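Local coordinates for protein pyruvate carboxylase n-terminal domain (Aquifex aeolicus, PDB 1ULZ) that is the biotin carboxylase subunit of a pyruvate carboxylase, a member of the ATP-grasp family of enzymes, at residues 118-121 with 122-126; 252-255 with 256-259. The protein carries 1 engineered substitution. All coordinates share one frame; numbering follows the deposited sequence.

Contact 1: residues 118-121 with 122-126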
ATOM      1  N   SER A 118     -24.401 -14.637  25.404  1.00 43.82           N
ATOM      2  CA  SER A 118     -24.433 -13.653  24.329  1.00 43.34           C
ATOM      3  C   SER A 118     -25.157 -14.261  23.131  1.00 42.26           C
ATOM      4  O   SER A 118     -25.892 -13.575  22.424  1.00 42.78           O
ATOM      5  CB  SER A 118     -23.008 -13.222  23.940  1.00 43.19           C
ATOM      6  OG  SER A 118     -22.295 -14.265  23.293  1.00 44.20           O
ATOM      7  N   LYS A 119     -24.954 -15.554  22.906  1.00 41.76           N
ATOM      8  CA  LYS A 119     -25.615 -16.223  21.794  1.00 40.71           C
ATOM      9  C   LYS A 119     -27.133 -16.115  21.958  1.00 40.15           C
ATOM     10  O   LYS A 119     -27.865 -16.070  20.971  1.00 38.28           O
ATOM     11  CB  LYS A 119     -25.189 -17.694  21.727  1.00 41.83           C
ATOM     12  CG  LYS A 119     -25.763 -18.448  20.524  1.00 44.07           C
ATOM     13  CD  LYS A 119     -25.011 -19.746  20.257  1.00 45.80           C
ATOM     14  CE  LYS A 119     -23.536 -19.460  19.944  1.00 48.25           C
ATOM     15  NZ  LYS A 119     -22.730 -20.695  19.652  1.00 47.74           N
ATOM     16  N   GLU A 120     -27.599 -16.066  23.206  1.00 39.78           N
ATOM     17  CA  GLU A 120     -29.029 -15.943  23.492  1.00 40.34           C
ATOM     18  C   GLU A 120     -29.484 -14.513  23.261  1.00 39.29           C
ATOM     19  O   GLU A 120     -30.589 -14.266  22.782  1.00 39.72           O
ATOM     20  CB  GLU A 120     -29.341 -16.343  24.940  1.00 42.35           C
ATOM     21  CG  GLU A 120     -29.727 -17.801  25.101  1.00 45.48           C
ATOM     22  CD  GLU A 120     -30.723 -18.248  24.044  1.00 48.32           C
ATOM     23  OE1 GLU A 120     -30.289 -18.860  23.037  1.00 50.58           O
ATOM     24  OE2 GLU A 120     -31.936 -17.973  24.202  1.00 49.30           O
ATOM     25  N   VAL A 121     -28.626 -13.565  23.613  1.00 38.62           N
ATOM     26  CA  VAL A 121     -28.944 -12.161  23.410  1.00 37.58           C
ATOM     27  C   VAL A 121     -29.041 -11.883  21.910  1.00 36.29           C
ATOM     28  O   VAL A 121     -30.012 -11.291  21.444  1.00 35.83           O
ATOM     29  CB  VAL A 121     -27.866 -11.256  24.035  1.00 37.95           C
ATOM     30  CG1 VAL A 121     -28.102  -9.808  23.636  1.00 38.28           C
ATOM     31  CG2 VAL A 121     -27.901 -11.391  25.552  1.00 38.58           C
ATOM     32  N   MET A 122     -28.039 -12.327  21.154  1.00 34.95           N
ATOM     33  CA  MET A 122     -28.039 -12.123  19.707  1.00 33.93           C
ATOM     34  C   MET A 122     -29.245 -12.803  19.054  1.00 33.72           C
ATOM     35  O   MET A 122     -29.896 -12.237  18.175  1.00 32.18           O
ATOM     36  CB  MET A 122     -26.744 -12.663  19.101  1.00 33.58           C
ATOM     37  CG  MET A 122     -25.496 -11.876  19.500  1.00 34.07           C
ATOM     38  SD  MET A 122     -25.508 -10.175  18.863  1.00 36.79           S
ATOM     39  CE  MET A 122     -26.120  -9.324  20.273  1.00 32.32           C
ATOM     40  N   LYS A 123     -29.538 -14.024  19.485  1.00 34.49           N
ATOM     41  CA  LYS A 123     -30.675 -14.760  18.941  1.00 35.76           C
ATOM     42  C   LYS A 123     -31.944 -13.928  19.075  1.00 35.57           C
ATOM     43  O   LYS A 123     -32.692 -13.757  18.111  1.00 36.06           O
ATOM     44  CB  LYS A 123     -30.849 -16.078  19.690  1.00 36.61           C
ATOM     45  CG  LYS A 123     -31.978 -16.955  19.182  1.00 37.83           C
ATOM     46  CD  LYS A 123     -31.994 -18.264  19.960  1.00 40.60           C
ATOM     47  CE  LYS A 123     -33.117 -19.173  19.503  1.00 42.01           C
ATOM     48  NZ  LYS A 123     -33.132 -20.415  20.319  1.00 44.00           N
ATOM     49  N   LYS A 124     -32.180 -13.404  20.271  1.00 35.68           N
ATOM     50  CA  LYS A 124     -33.365 -12.595  20.520  1.00 36.74           C
ATOM     51  C   LYS A 124     -33.325 -11.267  19.781  1.00 37.19           C
ATOM     52  O   LYS A 124     -34.351 -10.602  19.629  1.00 37.30           O
ATOM     53  CB  LYS A 124     -33.534 -12.354  22.020  1.00 38.40           C
ATOM     54  CG  LYS A 124     -34.019 -13.577  22.779  1.00 41.70           C
ATOM     55  CD  LYS A 124     -33.957 -13.354  24.293  1.00 44.19           C
ATOM     56  CE  LYS A 124     -34.271 -14.636  25.057  1.00 44.99           C
ATOM     57  NZ  LYS A 124     -33.427 -14.743  26.290  1.00 46.95           N
ATOM     58  N   ALA A 125     -32.143 -10.875  19.324  1.00 35.92           N
ATOM     59  CA  ALA A 125     -32.008  -9.626  18.592  1.00 34.99           C
ATOM     60  C   ALA A 125     -32.255  -9.868  17.110  1.00 34.78           C
ATOM     61  O   ALA A 125     -32.136  -8.950  16.298  1.00 35.44           O
ATOM     62  CB  ALA A 125     -30.620  -9.046  18.802  1.00 34.84           C
ATOM     63  N   GLY A 126     -32.596 -11.106  16.756  1.00 33.90           N
ATOM     64  CA  GLY A 126     -32.853 -11.425  15.357  1.00 32.07           C
ATOM     65  C   GLY A 126     -31.666 -12.017  14.607  1.00 30.33           C
ATOM     66  O   GLY A 126     -31.720 -12.191  13.386  1.00 28.33           O
TER

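Contact 2: residues 252-255 with 256-259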
ATOM      1  N   GLU A 252     -25.604  -7.517   2.321  1.00 26.70           N
ATOM      2  CA  GLU A 252     -26.353  -6.484   3.028  1.00 28.09           C
ATOM      3  C   GLU A 252     -27.403  -7.077   3.967  1.00 28.02           C
ATOM      4  O   GLU A 252     -27.627  -6.551   5.057  1.00 27.52           O
ATOM      5  CB  GLU A 252     -27.009  -5.521   2.033  1.00 28.00           C
ATOM      6  CG  GLU A 252     -25.998  -4.630   1.326  1.00 30.21           C
ATOM      7  CD  GLU A 252     -25.057  -3.926   2.303  1.00 32.19           C
ATOM      8  OE1 GLU A 252     -23.871  -3.729   1.955  1.00 31.92           O
ATOM      9  OE2 GLU A 252     -25.503  -3.560   3.416  1.00 32.05           O
ATOM     10  N   TYR A 253     -28.033  -8.176   3.555  1.00 27.19           N
ATOM     11  CA  TYR A 253     -29.045  -8.809   4.394  1.00 26.06           C
ATOM     12  C   TYR A 253     -28.451  -9.145   5.762  1.00 25.47           C
ATOM     13  O   TYR A 253     -28.988  -8.734   6.790  1.00 24.61           O
ATOM     14  CB  TYR A 253     -29.600 -10.073   3.715  1.00 26.62           C
ATOM     15  CG  TYR A 253     -30.457 -10.941   4.618  1.00 27.78           C
ATOM     16  CD1 TYR A 253     -29.960 -12.131   5.139  1.00 27.61           C
ATOM     17  CD2 TYR A 253     -31.744 -10.553   4.983  1.00 27.95           C
ATOM     18  CE1 TYR A 253     -30.713 -12.908   5.994  1.00 29.48           C
ATOM     19  CE2 TYR A 253     -32.512 -11.330   5.846  1.00 27.64           C
ATOM     20  CZ  TYR A 253     -31.987 -12.506   6.349  1.00 29.46           C
ATOM     21  OH  TYR A 253     -32.713 -13.278   7.230  1.00 30.88           O
ATOM     22  N   TYR A 254     -27.340  -9.879   5.777  1.00 25.90           N
ATOM     23  CA  TYR A 254     -26.693 -10.242   7.038  1.00 25.93           C
ATOM     24  C   TYR A 254     -26.059  -9.012   7.692  1.00 25.66           C
ATOM     25  O   TYR A 254     -26.049  -8.878   8.920  1.00 25.26           O
ATOM     26  CB  TYR A 254     -25.642 -11.338   6.804  1.00 27.81           C
ATOM     27  CG  TYR A 254     -26.239 -12.727   6.621  1.00 26.60           C
ATOM     28  CD1 TYR A 254     -26.921 -13.350   7.659  1.00 27.15           C
ATOM     29  CD2 TYR A 254     -26.127 -13.408   5.415  1.00 26.23           C
ATOM     30  CE1 TYR A 254     -27.476 -14.610   7.503  1.00 27.01           C
ATOM     31  CE2 TYR A 254     -26.679 -14.669   5.251  1.00 27.14           C
ATOM     32  CZ  TYR A 254     -27.355 -15.262   6.300  1.00 27.46           C
ATOM     33  OH  TYR A 254     -27.916 -16.509   6.154  1.00 30.45           O
ATOM     34  N   GLY A 255     -25.543  -8.109   6.865  1.00 25.34           N
ATOM     35  CA  GLY A 255     -24.945  -6.892   7.384  1.00 25.77           C
ATOM     36  C   GLY A 255     -25.936  -6.098   8.226  1.00 26.19           C
ATOM     37  O   GLY A 255     -25.626  -5.699   9.347  1.00 25.86           O
ATOM     38  N   ASN A 256     -27.135  -5.867   7.697  1.00 27.37           N
ATOM     39  CA  ASN A 256     -28.149  -5.121   8.446  1.00 28.01           C
ATOM     40  C   ASN A 256     -28.573  -5.861   9.716  1.00 26.53           C
ATOM     41  O   ASN A 256     -28.867  -5.238  10.740  1.00 26.02           O
ATOM     42  CB  ASN A 256     -29.372  -4.837   7.571  1.00 31.59           C
ATOM     43  CG  ASN A 256     -29.102  -3.771   6.515  1.00 35.41           C
ATOM     44  OD1 ASN A 256     -28.578  -2.696   6.819  1.00 37.78           O
ATOM     45  ND2 ASN A 256     -29.477  -4.058   5.272  1.00 38.27           N
ATOM     46  N   ILE A 257     -28.605  -7.187   9.654  1.00 25.20           N
ATOM     47  CA  ILE A 257     -28.963  -7.971  10.826  1.00 24.91           C
ATOM     48  C   ILE A 257     -27.900  -7.719  11.889  1.00 24.57           C
ATOM     49  O   ILE A 257     -28.202  -7.561  13.077  1.00 24.91           O
ATOM     50  CB  ILE A 257     -29.023  -9.477  10.496  1.00 26.32           C
ATOM     51  CG1 ILE A 257     -30.299  -9.778   9.702  1.00 28.22           C
ATOM     52  CG2 ILE A 257     -28.963 -10.295  11.773  1.00 25.75           C
ATOM     53  CD1 ILE A 257     -30.453 -11.234   9.305  1.00 28.88           C
ATOM     54  N   VAL A 258     -26.649  -7.666  11.443  1.00 24.16           N
ATOM     55  CA  VAL A 258     -25.512  -7.413  12.317  1.00 23.28           C
ATOM     56  C   VAL A 258     -25.607  -6.047  13.009  1.00 22.66           C
ATOM     57  O   VAL A 258     -25.525  -5.959  14.236  1.00 21.21           O
ATOM     58  CB  VAL A 258     -24.184  -7.478  11.519  1.00 25.11           C
ATOM     59  CG1 VAL A 258     -23.033  -6.937  12.357  1.00 22.38           C
ATOM     60  CG2 VAL A 258     -23.903  -8.921  11.099  1.00 24.77           C
ATOM     61  N   THR A 259     -25.779  -4.987  12.220  1.00 22.27           N
ATOM     62  CA  THR A 259     -25.866  -3.635  12.771  1.00 23.37           C
ATOM     63  C   THR A 259     -27.122  -3.409  13.612  1.00 24.07           C
ATOM     64  O   THR A 259     -27.099  -2.640  14.569  1.00 25.17           O
ATOM     65  CB  THR A 259     -25.773  -2.562  11.657  1.00 21.19           C
ATOM     66  OG1 THR A 259     -26.817  -2.757  10.697  1.00 21.26           O
ATOM     67  CG2 THR A 259     -24.421  -2.660  10.954  1.00 21.01           C
TER

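Contact 1: residues 118-121 with 122-126
The carboxylate of Glu120, in the last turns of the helix, is approached at its two oxygens by two different lysines. OE1 lies 3.6 Å from CD of Lys123, whose extended chain runs beside the glutamate and points the same way, leaving its NZ 4.2 Å from OE1. OE2 faces Lys124, which comes across the glutamate at a slant and brings NZ to 4.1 Å from OE2. Neither pair closes into a salt bridge, so the two amines give the carboxylate a loose, probably favourable electrostatic setting at the protein surface. A bend at chi2 (-45°) turns the glutamate toward the following turn, although its CB starts out away from it.

On another side of the helix the packing is apolar. Met122, folded at chi2 and chi3, brings CE back to 3.9 Å from CG1 of Val121. Val121 also touches Leu111 and Ile265, while Met122 rests on Val127, Ala261 and Ile265.

Beneath the side chains run four i-to-i+4 backbone bonds. Met122 N to Ser118 O is short and almost straight (2.8 Å, 176°), and Lys123 N bonds to Lys119 O in the same series. Ala125 N is shared between Val121 O, in a weak bond bent to 123°, and Met122 O at 2.9 Å. Gly126 then leaves the helix with positive phi, its N bonded to Lys123 O at 3.0 Å; with the backbone turned this way any side chain would collide with the carbonyl O of Ala125, which accounts for a glycine here. The arrangement is a Schellman motif closing helix 115-124, in the ATP-grasp part of the chain.

Contact 2: residues 252-255 with 256-259
Four successive i-to-i+4 bonds carry the backbone through the middle of helix 248-264, from the short Asn256 N to Glu252 O (2.8 Å) through a longer Ile257 N to Tyr253 O (3.3 Å) to Thr259 N on Gly255 O. Over this frame CD1 of Ile257 meets one face of the Tyr253 ring in a CH-pi contact, 3.9 Å from the ring centroid and 26° off the normal. The methyl is displaced toward the hydroxyl-bearing rim of the ring, 3.6 Å from CZ of Tyr253. Tyr253 swings its ring trans to the main-chain N (chi1 169°); the ring stands out from the helix and leans toward the following turn, where the extended end of Ile257 (chi2 179°) meets it.

Tyr253 also turns its CD1 over the centre of the Tyr254 ring, 3.9 Å above that plane. The Tyr254 hydroxyl reaches Leu283 N, tying the buried ring to the sheet edge. Val258, also buried, sets CG2 3.1 Å from Tyr254 O and lies on Tyr210, Val212, Met273 and Phe275. ND2 of Asn256 lies near Glu252 O but is badly aimed for a hydrogen bond. The Glu252 carboxylate is hydrogen-bonded through OE2 to His222. This is an amphipathic helix laid against the antiparallel sheet of an ATP-grasp domain, its apolar side on strands 206-214 and 269-277.

Both contacts are local turns of neighbouring helices, 115-124 and 248-264, with centres about 14 Å apart, in the ATP-grasp part of the chain. They meet where Gly126 O lies 3.7 Å from Ile257 CG2, and Lys260 joins them further by bonding to the carbonyls of Ala125 and Ile257. Contact 2 has the deeper footing: Tyr254 and Val258 face the antiparallel sheet, while Tyr253 and Asn256 are exposed. Contact 1 lies outside it, resting its apolar side partly on helix 248-264, and its surface carries loosely paired charges. Contact 2 is mid-helix; contact 1 is a capped helix end, after which the chain runs on against helix 248-264.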